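Local coordinates for putative nucleolar GTP-binding protein 1 (Plasmodium falciparum, PDB 2QU8) that binds GDP through a small G domain and is probably a nucleolar GTPase with a part in ribosome assembly, at residues G85-N93 with L132-F140. Sequence-based numbering, arbitrary orientation.
Sequences GLLDRAFEN and LFYSIKSVF
F91 lays one face of its ring over I136. The methyl I136 CG2 stands 3.7 Å from the F91 ring centroid and 15° off the ring normal, a CH-pi contact. Packing is tight here, with I136 CB 3.3 Å from F91 CE2. V139 CG1 meets the same ring obliquely. With its CG anti to the carbonyl carbon (chi1 -65°), F91 swings its ring toward helix 126-137. Deeper in, both methyls of L87 reach the end of the F140 ring, with L87 CD2 3.8 Å from F140 CZ. The methyls of L132 press on the loop backbone instead: L132 CD1 lies 3.5 Å from R89 C.

The solvent side is thinner. At its partly exposed border A90 CB and S135 OG touch at one point, 3.2 Å apart. R89 is exposed, starts away from the helix, and folds back to grip the buried D88 carboxylate side-on through NE and NH2. G85 N bonds D88 OD2 from the face opposite NH2. The segment begins at the DTPG glycine, in what corresponds to switch II of G domains. Polar bonds tie it to itself and, through L87, to S35 and G36 at the probable P-loop. The helix and following turn add mainly apolar contact, probably restraining it by shape rather than direction.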
ATOM      1  N   GLY A  85      11.968  -2.483   6.396  1.00 28.68           N
ATOM      2  CA  GLY A  85      13.024  -1.556   6.786  1.00 28.98           C
ATOM      3  C   GLY A  85      12.870  -0.171   6.185  1.00 29.16           C
ATOM      4  O   GLY A  85      13.431   0.789   6.707  1.00 29.10           O
ATOM      5  N   LEU A  86      12.109  -0.053   5.093  1.00 29.26           N
ATOM      6  CA  LEU A  86      11.901   1.256   4.452  1.00 29.06           C
ATOM      7  C   LEU A  86      10.496   1.838   4.645  1.00 28.99           C
ATOM      8  O   LEU A  86      10.339   2.971   5.108  1.00 29.37           O
ATOM      9  CB  LEU A  86      12.246   1.198   2.961  1.00 29.31           C
ATOM     10  CG  LEU A  86      13.698   0.935   2.553  1.00 29.77           C
ATOM     11  CD1 LEU A  86      13.800   0.935   1.033  1.00 30.48           C
ATOM     12  CD2 LEU A  86      14.636   1.965   3.142  1.00 30.52           C
ATOM     13  N   LEU A  87       9.476   1.066   4.296  1.00 28.90           N
ATOM     14  CA  LEU A  87       8.098   1.560   4.334  1.00 28.46           C
ATOM     15  C   LEU A  87       7.309   1.034   5.532  1.00 28.53           C
ATOM     16  O   LEU A  87       6.067   0.958   5.508  1.00 28.05           O
ATOM     17  CB  LEU A  87       7.403   1.260   2.999  1.00 28.54           C
ATOM     18  CG  LEU A  87       8.036   1.964   1.784  1.00 28.67           C
ATOM     19  CD1 LEU A  87       7.314   1.597   0.507  1.00 30.19           C
ATOM     20  CD2 LEU A  87       8.042   3.482   1.969  1.00 29.51           C
ATOM     21  N   ASP A  88       8.044   0.702   6.592  1.00 28.20           N
ATOM     22  CA  ASP A  88       7.466   0.151   7.820  1.00 28.64           C
ATOM     23  C   ASP A  88       7.795   1.006   9.040  1.00 28.83           C
ATOM     24  O   ASP A  88       7.466   0.640  10.171  1.00 28.89           O
ATOM     25  CB  ASP A  88       7.936  -1.298   8.046  1.00 28.37           C
ATOM     26  CG  ASP A  88       9.454  -1.432   8.124  1.00 29.46           C
ATOM     27  OD1 ASP A  88      10.181  -0.422   7.942  1.00 29.92           O
ATOM     28  OD2 ASP A  88       9.919  -2.560   8.378  1.00 30.17           O
ATOM     29  N   ARG A  89       8.451   2.138   8.802  1.00 28.87           N
ATOM     30  CA  ARG A  89       8.827   3.058   9.871  1.00 29.29           C
ATOM     31  C   ARG A  89       8.943   4.490   9.339  1.00 29.38           C
ATOM     32  O   ARG A  89       9.093   4.701   8.130  1.00 29.05           O
ATOM     33  CB  ARG A  89      10.127   2.608  10.553  1.00 29.45           C
ATOM     34  CG  ARG A  89      11.325   2.439   9.626  1.00 30.20           C
ATOM     35  CD  ARG A  89      12.331   1.468  10.223  1.00 31.58           C
ATOM     36  NE  ARG A  89      11.924   0.085   9.978  1.00 32.36           N
ATOM     37  CZ  ARG A  89      12.246  -0.950  10.749  1.00 34.76           C
ATOM     38  NH1 ARG A  89      13.001  -0.777  11.831  1.00 34.56           N
ATOM     39  NH2 ARG A  89      11.818  -2.166  10.430  1.00 32.93           N
ATOM     40  N   ALA A  90       8.872   5.461  10.249  1.00 29.60           N
ATOM     41  CA  ALA A  90       8.912   6.874   9.886  1.00 30.05           C
ATOM     42  C   ALA A  90      10.228   7.250   9.212  1.00 30.65           C
ATOM     43  O   ALA A  90      11.257   6.603   9.418  1.00 29.98           O
ATOM     44  CB  ALA A  90       8.636   7.760  11.115  1.00 30.05           C
ATOM     45  N   PHE A  91      10.177   8.301   8.401  1.00 31.97           N
ATOM     46  CA  PHE A  91      11.283   8.668   7.516  1.00 33.11           C
ATOM     47  C   PHE A  91      12.378   9.534   8.144  1.00 34.36           C
ATOM     48  O   PHE A  91      13.446   9.713   7.547  1.00 34.55           O
ATOM     49  CB  PHE A  91      10.731   9.346   6.256  1.00 32.56           C
ATOM     50  CG  PHE A  91       9.883   8.446   5.402  1.00 32.49           C
ATOM     51  CD1 PHE A  91      10.221   7.105   5.218  1.00 31.61           C
ATOM     52  CD2 PHE A  91       8.753   8.940   4.763  1.00 31.92           C
ATOM     53  CE1 PHE A  91       9.435   6.268   4.421  1.00 31.18           C
ATOM     54  CE2 PHE A  91       7.979   8.122   3.957  1.00 32.33           C
ATOM     55  CZ  PHE A  91       8.316   6.777   3.785  1.00 32.11           C
ATOM     56  N   GLU A  92      12.117  10.058   9.343  1.00 35.88           N
ATOM     57  CA  GLU A  92      13.039  10.957  10.048  1.00 37.42           C
ATOM     58  C   GLU A  92      14.475  10.447  10.151  1.00 37.79           C
ATOM     59  O   GLU A  92      15.419  11.236  10.115  1.00 37.88           O
ATOM     60  CB  GLU A  92      12.541  11.223  11.465  1.00 37.89           C
ATOM     61  CG  GLU A  92      11.470  12.280  11.597  1.00 40.01           C
ATOM     62  CD  GLU A  92      11.126  12.545  13.052  1.00 42.29           C
ATOM     63  OE1 GLU A  92      10.839  11.565  13.780  1.00 43.71           O
ATOM     64  OE2 GLU A  92      11.152  13.727  13.471  1.00 43.54           O
ATOM     65  N   ASN A  93      14.626   9.134  10.294  1.00 38.58           N
ATOM     66  CA  ASN A  93      15.926   8.520  10.554  1.00 39.12           C
ATOM     67  C   ASN A  93      16.649   8.040   9.293  1.00 39.14           C
ATOM     68  O   ASN A  93      17.817   7.652   9.358  1.00 39.23           O
ATOM     69  CB  ASN A  93      15.774   7.355  11.547  1.00 39.66           C
ATOM     70  CG  ASN A  93      15.338   7.809  12.935  1.00 41.23           C
ATOM     71  OD1 ASN A  93      15.531   8.966  13.321  1.00 43.18           O
ATOM     72  ND2 ASN A  93      14.756   6.889  13.698  1.00 43.03           N
ATOM     73  N   LEU A 132       2.012   6.272  12.071  1.00 32.37           N
ATOM     74  CA  LEU A 132       2.963   5.864  11.036  1.00 32.64           C
ATOM     75  C   LEU A 132       2.439   6.210   9.639  1.00 32.97           C
ATOM     76  O   LEU A 132       3.185   6.738   8.811  1.00 32.55           O
ATOM     77  CB  LEU A 132       3.290   4.364  11.134  1.00 32.43           C
ATOM     78  CG  LEU A 132       4.100   3.712  10.004  1.00 32.56           C
ATOM     79  CD1 LEU A 132       5.456   4.371   9.815  1.00 32.71           C
ATOM     80  CD2 LEU A 132       4.272   2.211  10.245  1.00 32.46           C
ATOM     81  N   PHE A 133       1.162   5.910   9.395  1.00 33.80           N
ATOM     82  CA  PHE A 133       0.533   6.183   8.103  1.00 34.84           C
ATOM     83  C   PHE A 133       0.622   7.655   7.699  1.00 35.97           C
ATOM     84  O   PHE A 133       0.996   7.967   6.571  1.00 36.18           O
ATOM     85  CB  PHE A 133      -0.927   5.722   8.075  1.00 34.26           C
ATOM     86  CG  PHE A 133      -1.665   6.162   6.842  1.00 34.16           C
ATOM     87  CD1 PHE A 133      -1.379   5.589   5.605  1.00 33.59           C
ATOM     88  CD2 PHE A 133      -2.617   7.174   6.907  1.00 34.07           C
ATOM     89  CE1 PHE A 133      -2.041   6.003   4.457  1.00 34.59           C
ATOM     90  CE2 PHE A 133      -3.294   7.591   5.760  1.00 34.35           C
ATOM     91  CZ  PHE A 133      -3.004   7.003   4.534  1.00 34.42           C
ATOM     92  N   TYR A 134       0.278   8.552   8.616  1.00 37.42           N
ATOM     93  CA  TYR A 134       0.351   9.986   8.331  1.00 39.35           C
ATOM     94  C   TYR A 134       1.782  10.412   8.067  1.00 40.36           C
ATOM     95  O   TYR A 134       2.043  11.228   7.184  1.00 41.12           O
ATOM     96  CB  TYR A 134      -0.215  10.813   9.484  1.00 39.39           C
ATOM     97  CG  TYR A 134      -1.700  10.650   9.731  1.00 39.74           C
ATOM     98  CD1 TYR A 134      -2.630  10.751   8.697  1.00 40.94           C
ATOM     99  CD2 TYR A 134      -2.175  10.429  11.011  1.00 39.80           C
ATOM    100  CE1 TYR A 134      -4.010  10.609   8.948  1.00 41.37           C
ATOM    101  CE2 TYR A 134      -3.527  10.296  11.270  1.00 40.43           C
ATOM    102  CZ  TYR A 134      -4.440  10.380  10.243  1.00 40.53           C
ATOM    103  OH  TYR A 134      -5.782  10.238  10.543  1.00 41.10           O
ATOM    104  N   SER A 135       2.703   9.833   8.827  1.00 41.56           N
ATOM    105  CA  SER A 135       4.112  10.200   8.786  1.00 42.65           C
ATOM    106  C   SER A 135       4.764   9.886   7.439  1.00 43.32           C
ATOM    107  O   SER A 135       5.741  10.536   7.050  1.00 43.77           O
ATOM    108  CB  SER A 135       4.854   9.513   9.938  1.00 42.48           C
ATOM    109  OG  SER A 135       6.233   9.384   9.673  1.00 43.55           O
ATOM    110  N   ILE A 136       4.212   8.906   6.726  1.00 43.98           N
ATOM    111  CA  ILE A 136       4.828   8.411   5.495  1.00 44.60           C
ATOM    112  C   ILE A 136       3.945   8.458   4.240  1.00 44.94           C
ATOM    113  O   ILE A 136       4.407   8.108   3.150  1.00 45.47           O
ATOM    114  CB  ILE A 136       5.390   6.961   5.668  1.00 44.56           C
ATOM    115  CG1 ILE A 136       4.262   5.923   5.715  1.00 44.70           C
ATOM    116  CG2 ILE A 136       6.336   6.865   6.881  1.00 44.44           C
ATOM    117  CD1 ILE A 136       4.731   4.531   5.411  1.00 44.48           C
ATOM    118  N   LYS A 137       2.689   8.869   4.379  1.00 45.28           N
ATOM    119  CA  LYS A 137       1.786   8.878   3.227  1.00 45.69           C
ATOM    120  C   LYS A 137       2.043  10.107   2.350  1.00 45.80           C
ATOM    121  O   LYS A 137       1.578  10.182   1.210  1.00 45.65           O
ATOM    122  CB  LYS A 137       0.314   8.752   3.659  1.00 45.71           C
ATOM    123  CG  LYS A 137      -0.564   9.989   3.509  1.00 46.73           C
ATOM    124  CD  LYS A 137      -0.581  10.862   4.743  1.00 47.67           C
ATOM    125  CE  LYS A 137      -1.477  12.076   4.514  1.00 48.26           C
ATOM    126  NZ  LYS A 137      -1.709  12.858   5.761  1.00 49.09           N
ATOM    127  N   SER A 138       2.813  11.046   2.900  1.00 46.04           N
ATOM    128  CA  SER A 138       3.224  12.262   2.202  1.00 46.59           C
ATOM    129  C   SER A 138       4.224  12.004   1.062  1.00 46.64           C
ATOM    130  O   SER A 138       4.275  12.772   0.102  1.00 46.93           O
ATOM    131  CB  SER A 138       3.768  13.293   3.202  1.00 46.81           C
ATOM    132  OG  SER A 138       4.252  12.668   4.390  1.00 47.48           O
ATOM    133  N   VAL A 139       5.003  10.925   1.157  1.00 46.65           N
ATOM    134  CA  VAL A 139       5.913  10.545   0.063  1.00 46.48           C
ATOM    135  C   VAL A 139       5.123  10.044  -1.159  1.00 46.52           C
ATOM    136  O   VAL A 139       5.593  10.147  -2.294  1.00 46.67           O
ATOM    137  CB  VAL A 139       7.004   9.520   0.515  1.00 46.48           C
ATOM    138  CG1 VAL A 139       6.452   8.101   0.604  1.00 46.08           C
ATOM    139  CG2 VAL A 139       8.216   9.560  -0.419  1.00 46.64           C
ATOM    140  N   PHE A 140       3.921   9.523  -0.914  1.00 46.42           N
ATOM    141  CA  PHE A 140       3.052   9.022  -1.974  1.00 46.46           C
ATOM    142  C   PHE A 140       1.984  10.053  -2.348  1.00 46.69           C
ATOM    143  O   PHE A 140       0.791   9.736  -2.442  1.00 46.68           O
ATOM    144  CB  PHE A 140       2.403   7.695  -1.563  1.00 46.37           C
ATOM    145  CG  PHE A 140       3.380   6.658  -1.070  1.00 46.59           C
ATOM    146  CD1 PHE A 140       3.298   6.174   0.234  1.00 45.99           C
ATOM    147  CD2 PHE A 140       4.378   6.159  -1.908  1.00 46.72           C
ATOM    148  CE1 PHE A 140       4.192   5.213   0.698  1.00 45.97           C
ATOM    149  CE2 PHE A 140       5.283   5.193  -1.449  1.00 46.88           C
ATOM    150  CZ  PHE A 140       5.188   4.723  -0.146  1.00 46.12           C
TER